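Local coordinates for ZmpA Glycopeptidase (Clostridium perfringens, PDB 6XSX), which acts as a glycopeptidase, the M60 peptidase module of a longer multidomain protein, probably cutting the peptide backbone of glycosylated proteins, at residues Q28-S33 against D235-Y240; D47-G52 against L120-P125; L360-F365 against D396-D401. All blocks are in the same frame, centred on the assembly; numbering follows the deposited sequence.

Contact 1: residues Q28-S33 against D235-Y240; sequences QSRGNS and DFNFRY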
loop_
_atom_site.group_PDB
_atom_site.type_symbol
_atom_site.label_atom_id
_atom_site.label_comp_id
_atom_site.label_asym_id
_atom_site.label_seq_id
_atom_site.Cartn_x
_atom_site.Cartn_y
_atom_site.Cartn_z
ATOM N N GLN A 28 -8.897 13.937 -23.542
ATOM C CA GLN A 28 -10.073 13.231 -23.069
ATOM C C GLN A 28 -10.707 14.074 -21.965
ATOM O O GLN A 28 -9.996 14.773 -21.240
ATOM C CB GLN A 28 -9.642 11.847 -22.570
ATOM C CG GLN A 28 -10.796 10.922 -22.189
ATOM C CD GLN A 28 -10.328 9.663 -21.490
ATOM O OE1 GLN A 28 -9.133 9.446 -21.278
ATOM N NE2 GLN A 28 -11.276 8.820 -21.102
ATOM N N SER A 29 -12.043 14.050 -21.884
ATOM C CA SER A 29 -12.768 14.644 -20.768
ATOM C C SER A 29 -12.875 13.603 -19.658
ATOM O O SER A 29 -13.748 12.749 -19.700
ATOM C CB SER A 29 -14.149 15.120 -21.206
ATOM O OG SER A 29 -14.054 15.997 -22.319
ATOM N N ARG A 30 -12.004 13.705 -18.652
ATOM C CA ARG A 30 -11.697 12.566 -17.799
ATOM C C ARG A 30 -12.401 12.662 -16.449
ATOM O O ARG A 30 -12.295 11.745 -15.634
ATOM C CB ARG A 30 -10.181 12.425 -17.631
ATOM C CG ARG A 30 -9.500 11.801 -18.840
ATOM C CD ARG A 30 -7.999 11.633 -18.687
ATOM N NE ARG A 30 -7.555 10.817 -17.567
ATOM C CZ ARG A 30 -7.366 9.501 -17.596
ATOM N NH1 ARG A 30 -7.605 8.806 -18.695
ATOM N NH2 ARG A 30 -6.932 8.879 -16.514
ATOM N N GLY A 31 -13.105 13.774 -16.213
ATOM C CA GLY A 31 -13.876 13.924 -14.991
ATOM C C GLY A 31 -13.002 14.379 -13.827
ATOM O O GLY A 31 -11.779 14.418 -13.939
ATOM N N ASN A 32 -13.647 14.741 -12.714
ATOM C CA ASN A 32 -12.940 15.340 -11.597
ATOM C C ASN A 32 -12.450 14.227 -10.678
ATOM O O ASN A 32 -13.243 13.617 -9.969
ATOM C CB ASN A 32 -13.841 16.305 -10.831
ATOM C CG ASN A 32 -13.088 16.983 -9.710
ATOM O OD1 ASN A 32 -12.301 16.348 -9.015
ATOM N ND2 ASN A 32 -13.297 18.277 -9.551
ATOM N N SER A 33 -11.143 13.958 -10.704
ATOM C CA SER A 33 -10.639 12.768 -10.048
ATOM C C SER A 33 -10.651 12.947 -8.530
ATOM O O SER A 33 -10.668 11.963 -7.801
ATOM C CB SER A 33 -9.287 12.385 -10.572
ATOM O OG SER A 33 -8.334 13.385 -10.252
ATOM N N ASP A 235 -13.378 1.226 -10.620
ATOM C CA ASP A 235 -12.245 2.000 -11.090
ATOM C C ASP A 235 -12.751 3.361 -11.566
ATOM O O ASP A 235 -13.947 3.539 -11.765
ATOM C CB ASP A 235 -11.541 1.242 -12.218
ATOM C CG ASP A 235 -10.085 1.632 -12.421
ATOM O OD1 ASP A 235 -9.580 2.513 -11.698
ATOM O OD2 ASP A 235 -9.470 1.047 -13.293
ATOM N N PHE A 236 -11.836 4.322 -11.724
ATOM C CA PHE A 236 -12.185 5.649 -12.228
ATOM C C PHE A 236 -10.942 6.251 -12.883
ATOM O O PHE A 236 -9.885 5.618 -12.887
ATOM C CB PHE A 236 -12.772 6.514 -11.107
ATOM C CG PHE A 236 -11.810 6.845 -9.991
ATOM C CD1 PHE A 236 -11.474 5.898 -9.036
ATOM C CD2 PHE A 236 -11.227 8.105 -9.904
ATOM C CE1 PHE A 236 -10.598 6.212 -8.006
ATOM C CE2 PHE A 236 -10.347 8.416 -8.879
ATOM C CZ PHE A 236 -10.033 7.466 -7.929
ATOM N N ASN A 237 -11.064 7.458 -13.458
ATOM C CA ASN A 237 -9.917 8.067 -14.126
ATOM C C ASN A 237 -9.020 8.730 -13.087
ATOM O O ASN A 237 -9.440 9.686 -12.441
ATOM C CB ASN A 237 -10.318 9.078 -15.204
ATOM C CG ASN A 237 -11.041 8.451 -16.376
ATOM O OD1 ASN A 237 -10.720 7.341 -16.789
ATOM N ND2 ASN A 237 -12.016 9.163 -16.924
ATOM N N PHE A 238 -7.795 8.203 -12.938
ATOM C CA PHE A 238 -6.782 8.793 -12.078
ATOM C C PHE A 238 -5.389 8.405 -12.569
ATOM O O PHE A 238 -5.230 7.509 -13.394
ATOM C CB PHE A 238 -6.994 8.372 -10.619
ATOM C CG PHE A 238 -6.765 6.905 -10.341
ATOM C CD1 PHE A 238 -5.488 6.416 -10.101
ATOM C CD2 PHE A 238 -7.835 6.023 -10.262
ATOM C CE1 PHE A 238 -5.280 5.073 -9.815
ATOM C CE2 PHE A 238 -7.634 4.683 -9.972
ATOM C CZ PHE A 238 -6.353 4.209 -9.754
ATOM N N ARG A 239 -4.369 9.093 -12.055
ATOM C CA ARG A 239 -3.007 8.634 -12.266
ATOM C C ARG A 239 -2.269 8.694 -10.933
ATOM O O ARG A 239 -2.010 9.779 -10.417
ATOM C CB ARG A 239 -2.290 9.417 -13.373
ATOM C CG ARG A 239 -0.934 8.834 -13.751
ATOM C CD ARG A 239 -0.183 9.636 -14.808
ATOM N NE ARG A 239 -0.827 9.590 -16.121
ATOM C CZ ARG A 239 -0.725 8.573 -16.972
ATOM N NH1 ARG A 239 -0.012 7.509 -16.646
ATOM N NH2 ARG A 239 -1.336 8.616 -18.142
ATOM N N TYR A 240 -1.976 7.513 -10.370
ATOM C CA TYR A 240 -1.254 7.458 -9.108
ATOM C C TYR A 240 0.167 7.931 -9.385
ATOM O O TYR A 240 0.728 7.599 -10.434
ATOM C CB TYR A 240 -1.245 6.038 -8.528
ATOM C CG TYR A 240 -0.736 5.988 -7.107
ATOM C CD1 TYR A 240 -1.608 6.045 -6.025
ATOM C CD2 TYR A 240 0.621 5.954 -6.843
ATOM C CE1 TYR A 240 -1.135 6.033 -4.719
ATOM C CE2 TYR A 240 1.110 5.950 -5.548
ATOM C CZ TYR A 240 0.229 5.981 -4.481
ATOM O OH TYR A 240 0.719 5.977 -3.207
HETATM O O HOH W 1 -10.831 6.629 -19.216
HETATM O O HOH W 2 -13.336 9.422 -13.383
HETATM O O HOH W 3 -11.711 11.283 -12.806
#
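Arg30 and Asn237 carry the contact where two irregular loops of the M60 peptidase module lie side by side, one between strand 24-26 and helix 33-39, the other leading into strand 240-244. Gln28 comes first along the chain, its NE2 grazing Asn237 ND2 at 4.3 Å. A water lies between Gln28 NE2 and Asn237 OD1, but its leg to OD1 is too short to be trusted, so this bridge is doubtful. Gln28 OE1 also accepts from Arg30 NH1 (3.1 Å), in the guanidinium plane though above the amide's own carbonyl plane.

Asn237 CB lies over one face of the Arg30 guanidinium, toward the rim, with NH2 to CB at 3.6 Å, and the guanidinium and amide planes are 30° apart. A bend at chi3 (59°) brings the arginine's end round to this position, where NE has Asp47 as its partner. The backbone carbonyl Arg30 O receives Asn237 ND2 at 2.9 Å, a nearly straight bond (167°). A further water donates to both Arg30 O (2.9 Å) and Asn237 O (2.8 Å).

Asn32 is the N-cap of helix 33-39. Ser33, the first helical residue, bonds through OG to Phe45 O, while its CB packs on Asn237 O at 3.3 Å.

Contact 2: residues D47-G52 against L120-P125; sequences DWQPTG and LYTSNP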
loop_
_atom_site.group_PDB
_atom_site.type_symbol
_atom_site.label_atom_id
_atom_site.label_comp_id
_atom_site.label_asym_id
_atom_site.label_seq_id
_atom_site.Cartn_x
_atom_site.Cartn_y
_atom_site.Cartn_z
ATOM N N ASP A 47 -4.923 13.359 -11.645
ATOM C CA ASP A 47 -5.134 12.718 -12.930
ATOM C C ASP A 47 -4.263 13.389 -13.989
ATOM O O ASP A 47 -4.707 13.582 -15.123
ATOM C CB ASP A 47 -6.611 12.755 -13.313
ATOM C CG ASP A 47 -6.935 11.813 -14.454
ATOM O OD1 ASP A 47 -6.182 10.829 -14.642
ATOM O OD2 ASP A 47 -7.940 12.064 -15.133
ATOM N N TRP A 48 -3.018 13.709 -13.602
ATOM C CA TRP A 48 -2.043 14.327 -14.483
ATOM C C TRP A 48 -1.803 13.469 -15.726
ATOM O O TRP A 48 -1.584 12.264 -15.610
ATOM C CB TRP A 48 -0.722 14.550 -13.741
ATOM C CG TRP A 48 -0.826 15.434 -12.541
ATOM C CD1 TRP A 48 -1.872 16.233 -12.170
ATOM C CD2 TRP A 48 0.207 15.650 -11.577
ATOM N NE1 TRP A 48 -1.566 16.910 -11.022
ATOM C CE2 TRP A 48 -0.295 16.577 -10.638
ATOM C CE3 TRP A 48 1.504 15.160 -11.429
ATOM C CZ2 TRP A 48 0.454 17.001 -9.542
ATOM C CZ3 TRP A 48 2.241 15.573 -10.343
ATOM C CH2 TRP A 48 1.721 16.483 -9.418
ATOM N N GLN A 49 -1.792 14.129 -16.896
ATOM C CA GLN A 49 -1.588 13.463 -18.181
ATOM C C GLN A 49 -0.383 14.072 -18.891
ATOM O O GLN A 49 -0.108 15.262 -18.724
ATOM C CB GLN A 49 -2.860 13.491 -19.026
ATOM C CG GLN A 49 -4.061 12.845 -18.337
ATOM C CD GLN A 49 -3.841 11.397 -17.968
ATOM O OE1 GLN A 49 -3.251 10.625 -18.714
ATOM N NE2 GLN A 49 -4.332 11.005 -16.806
ATOM N N PRO A 50 0.397 13.244 -19.636
ATOM C CA PRO A 50 1.692 13.644 -20.196
ATOM C C PRO A 50 1.645 14.730 -21.266
ATOM O O PRO A 50 0.696 14.784 -22.052
ATOM C CB PRO A 50 2.215 12.367 -20.881
ATOM C CG PRO A 50 0.972 11.523 -21.122
ATOM C CD PRO A 50 0.071 11.835 -19.945
ATOM N N THR A 51 2.679 15.590 -21.263
ATOM C CA THR A 51 2.938 16.505 -22.363
ATOM C C THR A 51 4.326 16.256 -22.940
ATOM O O THR A 51 4.536 16.487 -24.123
ATOM C CB THR A 51 2.797 17.984 -21.977
ATOM O OG1 THR A 51 3.989 18.392 -21.301
ATOM C CG2 THR A 51 1.560 18.276 -21.150
ATOM N N GLY A 52 5.269 15.834 -22.086
ATOM C CA GLY A 52 6.648 15.605 -22.495
ATOM C C GLY A 52 7.481 16.888 -22.556
ATOM O O GLY A 52 8.611 16.856 -23.057
ATOM N N LEU A 120 5.567 19.854 -17.489
ATOM C CA LEU A 120 4.160 20.178 -17.659
ATOM C C LEU A 120 3.375 18.887 -17.836
ATOM O O LEU A 120 3.783 18.012 -18.603
ATOM C CB LEU A 120 3.934 21.092 -18.877
ATOM C CG LEU A 120 4.734 22.398 -18.936
ATOM C CD1 LEU A 120 4.429 23.141 -20.226
ATOM C CD2 LEU A 120 4.441 23.298 -17.741
ATOM N N TYR A 121 2.251 18.814 -17.107
ATOM C CA TYR A 121 1.197 17.840 -17.321
ATOM C C TYR A 121 -0.115 18.575 -17.597
ATOM O O TYR A 121 -0.240 19.769 -17.310
ATOM C CB TYR A 121 1.029 16.961 -16.080
ATOM C CG TYR A 121 2.307 16.392 -15.505
ATOM C CD1 TYR A 121 3.077 15.487 -16.220
ATOM C CD2 TYR A 121 2.739 16.755 -14.235
ATOM C CE1 TYR A 121 4.248 14.960 -15.697
ATOM C CE2 TYR A 121 3.902 16.232 -13.689
ATOM C CZ TYR A 121 4.652 15.326 -14.422
ATOM O OH TYR A 121 5.803 14.823 -13.893
ATOM N N THR A 122 -1.092 17.849 -18.151
ATOM C CA THR A 122 -2.429 18.393 -18.309
ATOM C C THR A 122 -3.344 17.782 -17.254
ATOM O O THR A 122 -3.165 16.634 -16.832
ATOM C CB THR A 122 -3.003 18.171 -19.718
ATOM O OG1 THR A 122 -3.218 16.778 -19.937
ATOM C CG2 THR A 122 -2.105 18.698 -20.816
ATOM N N SER A 123 -4.321 18.595 -16.848
ATOM C CA SER A 123 -5.422 18.173 -16.008
ATOM C C SER A 123 -6.700 18.658 -16.680
ATOM O O SER A 123 -6.800 19.844 -17.008
ATOM C CB SER A 123 -5.278 18.753 -14.632
ATOM O OG SER A 123 -6.439 18.489 -13.867
ATOM N N ASN A 124 -7.637 17.731 -16.920
ATOM C CA ASN A 124 -8.874 18.074 -17.600
ATOM C C ASN A 124 -10.048 17.498 -16.819
ATOM O O ASN A 124 -10.656 16.521 -17.251
ATOM C CB ASN A 124 -8.897 17.593 -19.051
ATOM C CG ASN A 124 -10.021 18.224 -19.845
ATOM O OD1 ASN A 124 -10.427 19.348 -19.554
ATOM N ND2 ASN A 124 -10.542 17.505 -20.825
ATOM N N PRO A 125 -10.406 18.094 -15.657
ATOM C CA PRO A 125 -11.313 17.448 -14.705
ATOM C C PRO A 125 -12.797 17.703 -14.987
ATOM O O PRO A 125 -13.545 18.125 -14.106
ATOM C CB PRO A 125 -10.810 18.050 -13.378
ATOM C CG PRO A 125 -10.458 19.483 -13.761
ATOM C CD PRO A 125 -9.934 19.405 -15.184
HETATM O O HOH W 4 -5.207 15.967 -12.046
HETATM O O HOH W 5 -6.735 14.869 -16.566
HETATM O O HOH W 6 -2.096 15.336 -21.976
HETATM O O HOH W 7 4.838 15.476 -19.295
#
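Backbone hydrogen bonds define the pairing of Gln49 with Thr122: Gln49 N donates to Thr122 O at 2.9 Å, in the carbonyl plane, and Thr122 N returns a bond to Gln49 O at 2.8 Å, making an antiparallel hydrogen-bonded pair. Trp48 CA adds a CA-H...O contact to Thr122 O.

Among side-chain polar contacts, Thr51 OG1 donates to Leu120 O at 2.7 Å, from above the carbonyl plane. Its chi1 of 80° sets OG1 between the backbone N and the carbonyl carbon, and the same oxygen is bonded to Tyr53 N. Gln49 folds back at chi2 so that NE2 reaches Asp47 O (3.1 Å), while its OE1 accepts from Arg239.

These bonds join strands 49-56 and 117-123, neighbours inside the large mixed sheet of the M60 module; the short segments run at 145°, antiparallel with a marked twist. The pairing is secure at Gln49-Thr122 alone, this end of strand 49-56 being weakly bonded.

Apolar contact is largely aromatic. The Trp48 six-membered ring and the Tyr121 ring are almost parallel (13°) yet slid apart, with centroids separated by 5.1 Å, and Trp48 CE3 lies 3.5 Å from Tyr121 CD2. Tyr121 OH bonds to Asp180. The methyls Thr51 CG2 and Thr122 CG2 touch at 3.7 Å.

Two waters link the segments: one accepts from Gly52 N and donates to Leu120 O, another accepts from Asn124 N and probably donates to Asp47 O.

Contact 3: residues L360-F365 against D396-D401; sequences LYDKTF and DVFKLD. With EDO (1,2-ethanediol), chain G.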
loop_
_atom_site.group_PDB
_atom_site.type_symbol
_atom_site.label_atom_id
_atom_site.label_comp_id
_atom_site.label_asym_id
_atom_site.label_seq_id
_atom_site.Cartn_x
_atom_site.Cartn_y
_atom_site.Cartn_z
ATOM N N LEU A 360 -5.096 -13.872 6.968
ATOM C CA LEU A 360 -4.280 -15.069 6.802
ATOM C C LEU A 360 -5.204 -16.287 6.698
ATOM O O LEU A 360 -4.969 -17.183 5.892
ATOM C CB LEU A 360 -3.326 -15.199 7.997
ATOM C CG LEU A 360 -2.137 -14.233 8.029
ATOM C CD1 LEU A 360 -1.476 -14.255 9.405
ATOM C CD2 LEU A 360 -1.105 -14.608 6.975
ATOM N N TYR A 361 -6.272 -16.297 7.509
ATOM C CA TYR A 361 -7.194 -17.422 7.585
ATOM C C TYR A 361 -7.990 -17.545 6.290
ATOM O O TYR A 361 -8.190 -18.652 5.800
ATOM C CB TYR A 361 -8.114 -17.299 8.802
ATOM C CG TYR A 361 -9.229 -18.317 8.846
ATOM C CD1 TYR A 361 -8.962 -19.664 9.053
ATOM C CD2 TYR A 361 -10.550 -17.939 8.663
ATOM C CE1 TYR A 361 -9.976 -20.608 9.091
ATOM C CE2 TYR A 361 -11.579 -18.867 8.695
ATOM C CZ TYR A 361 -11.291 -20.206 8.914
ATOM O OH TYR A 361 -12.290 -21.134 8.932
ATOM N N ASP A 362 -8.429 -16.399 5.748
ATOM C CA ASP A 362 -9.251 -16.369 4.547
ATOM C C ASP A 362 -8.966 -15.083 3.774
ATOM O O ASP A 362 -9.410 -13.991 4.152
ATOM C CB ASP A 362 -10.735 -16.502 4.908
ATOM C CG ASP A 362 -11.688 -16.636 3.726
ATOM O OD1 ASP A 362 -11.349 -16.173 2.616
ATOM O OD2 ASP A 362 -12.773 -17.191 3.936
ATOM N N LYS A 363 -8.252 -15.254 2.656
ATOM C CA LYS A 363 -7.753 -14.178 1.818
ATOM C C LYS A 363 -8.882 -13.341 1.208
ATOM O O LYS A 363 -8.605 -12.265 0.682
ATOM C CB LYS A 363 -6.851 -14.765 0.731
ATOM C CG LYS A 363 -7.573 -15.612 -0.306
ATOM C CD LYS A 363 -6.600 -16.293 -1.239
ATOM C CE LYS A 363 -7.234 -16.644 -2.563
ATOM N NZ LYS A 363 -6.216 -17.091 -3.542
ATOM N N THR A 364 -10.137 -13.807 1.288
ATOM C CA THR A 364 -11.270 -13.026 0.792
ATOM C C THR A 364 -11.754 -12.004 1.824
ATOM O O THR A 364 -12.672 -11.235 1.543
ATOM C CB THR A 364 -12.466 -13.887 0.347
ATOM O OG1 THR A 364 -13.078 -14.510 1.479
ATOM C CG2 THR A 364 -12.121 -14.910 -0.720
ATOM N N PHE A 365 -11.159 -11.999 3.021
ATOM C CA PHE A 365 -11.669 -11.167 4.104
ATOM C C PHE A 365 -11.536 -9.678 3.768
ATOM O O PHE A 365 -12.520 -8.941 3.821
ATOM C CB PHE A 365 -10.995 -11.495 5.441
ATOM C CG PHE A 365 -11.224 -10.472 6.532
ATOM C CD1 PHE A 365 -12.500 -10.209 7.009
ATOM C CD2 PHE A 365 -10.164 -9.767 7.082
ATOM C CE1 PHE A 365 -12.707 -9.266 8.009
ATOM C CE2 PHE A 365 -10.373 -8.821 8.077
ATOM C CZ PHE A 365 -11.646 -8.568 8.536
ATOM N N ASP A 396 -20.028 -10.057 10.374
ATOM C CA ASP A 396 -20.935 -10.167 9.237
ATOM C C ASP A 396 -20.232 -10.799 8.032
ATOM O O ASP A 396 -20.794 -11.674 7.380
ATOM C CB ASP A 396 -21.499 -8.808 8.817
ATOM C CG ASP A 396 -22.472 -8.187 9.806
ATOM O OD1 ASP A 396 -23.263 -8.944 10.417
ATOM O OD2 ASP A 396 -22.435 -6.941 9.953
ATOM N N VAL A 397 -19.019 -10.331 7.719
ATOM C CA VAL A 397 -18.279 -10.838 6.572
ATOM C C VAL A 397 -18.094 -12.353 6.702
ATOM O O VAL A 397 -18.271 -13.090 5.731
ATOM C CB VAL A 397 -16.937 -10.101 6.376
ATOM C CG1 VAL A 397 -16.003 -10.836 5.416
ATOM C CG2 VAL A 397 -17.134 -8.662 5.913
ATOM N N PHE A 398 -17.748 -12.824 7.906
ATOM C CA PHE A 398 -17.425 -14.232 8.086
ATOM C C PHE A 398 -18.670 -15.071 8.366
ATOM O O PHE A 398 -18.631 -16.286 8.201
ATOM C CB PHE A 398 -16.397 -14.435 9.202
ATOM C CG PHE A 398 -14.959 -14.464 8.744
ATOM C CD1 PHE A 398 -14.388 -15.636 8.263
ATOM C CD2 PHE A 398 -14.171 -13.322 8.796
ATOM C CE1 PHE A 398 -13.067 -15.657 7.833
ATOM C CE2 PHE A 398 -12.849 -13.348 8.374
ATOM C CZ PHE A 398 -12.297 -14.517 7.896
ATOM N N LYS A 399 -19.757 -14.422 8.804
ATOM C CA LYS A 399 -20.892 -15.106 9.411
ATOM C C LYS A 399 -20.423 -15.868 10.651
ATOM O O LYS A 399 -20.881 -16.982 10.905
ATOM C CB LYS A 399 -21.576 -16.082 8.441
ATOM C CG LYS A 399 -22.152 -15.486 7.164
ATOM C CD LYS A 399 -23.178 -14.405 7.429
ATOM C CE LYS A 399 -24.019 -14.057 6.217
ATOM N NZ LYS A 399 -24.922 -15.171 5.842
ATOM N N LEU A 400 -19.508 -15.262 11.413
ATOM C CA LEU A 400 -18.988 -15.879 12.622
ATOM C C LEU A 400 -19.054 -14.877 13.769
ATOM O O LEU A 400 -18.964 -13.673 13.557
ATOM C CB LEU A 400 -17.539 -16.331 12.397
ATOM C CG LEU A 400 -17.330 -17.543 11.489
ATOM C CD1 LEU A 400 -15.858 -17.704 11.115
ATOM C CD2 LEU A 400 -17.868 -18.820 12.130
ATOM N N ASP A 401 -19.200 -15.388 14.993
ATOM C CA ASP A 401 -19.183 -14.509 16.149
ATOM C C ASP A 401 -17.729 -14.260 16.548
ATOM O O ASP A 401 -17.127 -15.081 17.240
ATOM C CB ASP A 401 -20.054 -15.061 17.282
ATOM C CG ASP A 401 -20.069 -14.163 18.503
ATOM O OD1 ASP A 401 -19.404 -13.111 18.478
ATOM O OD2 ASP A 401 -20.727 -14.528 19.467
HETATM C C1 EDO G . -14.299 -13.955 4.549
HETATM O O1 EDO G . -14.795 -13.446 3.322
HETATM C C2 EDO G . -15.156 -15.035 5.102
HETATM O O2 EDO G . -15.660 -15.886 4.095
#
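An aromatic cluster of Tyr361, Phe365 and Phe398 joins the ends of two helices in the helical part of the M60 module: the turn after helix 347-361 meets the C-terminal end of helix 383-398. No hydrogen bond crosses directly between the segments, so the contact rests on carbon atoms.

Phe398 reaches into the turn. Its CE1 comes to Tyr361 CD2 at 3.5 Å, rim to rim with the planes at 32°, and lies at the edge of the tyrosine ring. Across the phenylalanine ring, CE2 meets Phe365 CD1 at 3.4 Å, obliquely. Phe365 CD1 also touches Val397 CG1 (3.9 Å), and Asp362 CB packs against Phe398 CE1.

In the type I beta turn from Asp362 to Phe365, which leads into helix 365-375, Asp362 OD1 makes a capping bond with Thr364 N (3.0 Å) and accepts from Thr364 OG1 (2.7 Å) on the same face of the carboxylate. Asp362 CG stands opposite its own N (chi1 -174°), which places the carboxylate over this turn. Beyond Phe398, Lys399 with positive phi ends its helix in a Schellman motif.

A 1,2-ethanediol, probably from the crystallisation liquor, is hydrogen-bonded to Thr364 OG1, Asp362 OD2 and Arg368 NH1; its C2 packs 3.3 Å above one face of the Phe398 ring.

Contacts 1 and 2 are neighbours, with centres about 11 Å apart, and contact 2 is nested along the chain inside the loop closed by contact 1. Contact 1 leads out of the four-stranded sheet through strand 24-26 and into strand 240-244 of the mixed sheet, which also holds strands 49-56 and 117-123 of contact 2. Arg30 NE, in a salt bridge with Asp47 OD2 at 2.8 Å, and Gln28 O, probably accepting from Asn124 ND2, bring the first loop beside that strand pair. Contact 3 comes later in the sequence and joins helices instead; its centre is about 33 Å from that of contact 1 and about 41 Å from that of contact 2, on the opposite side of the chain's centre from the latter. The module thus combines a sheet-rich region with a separate helical one.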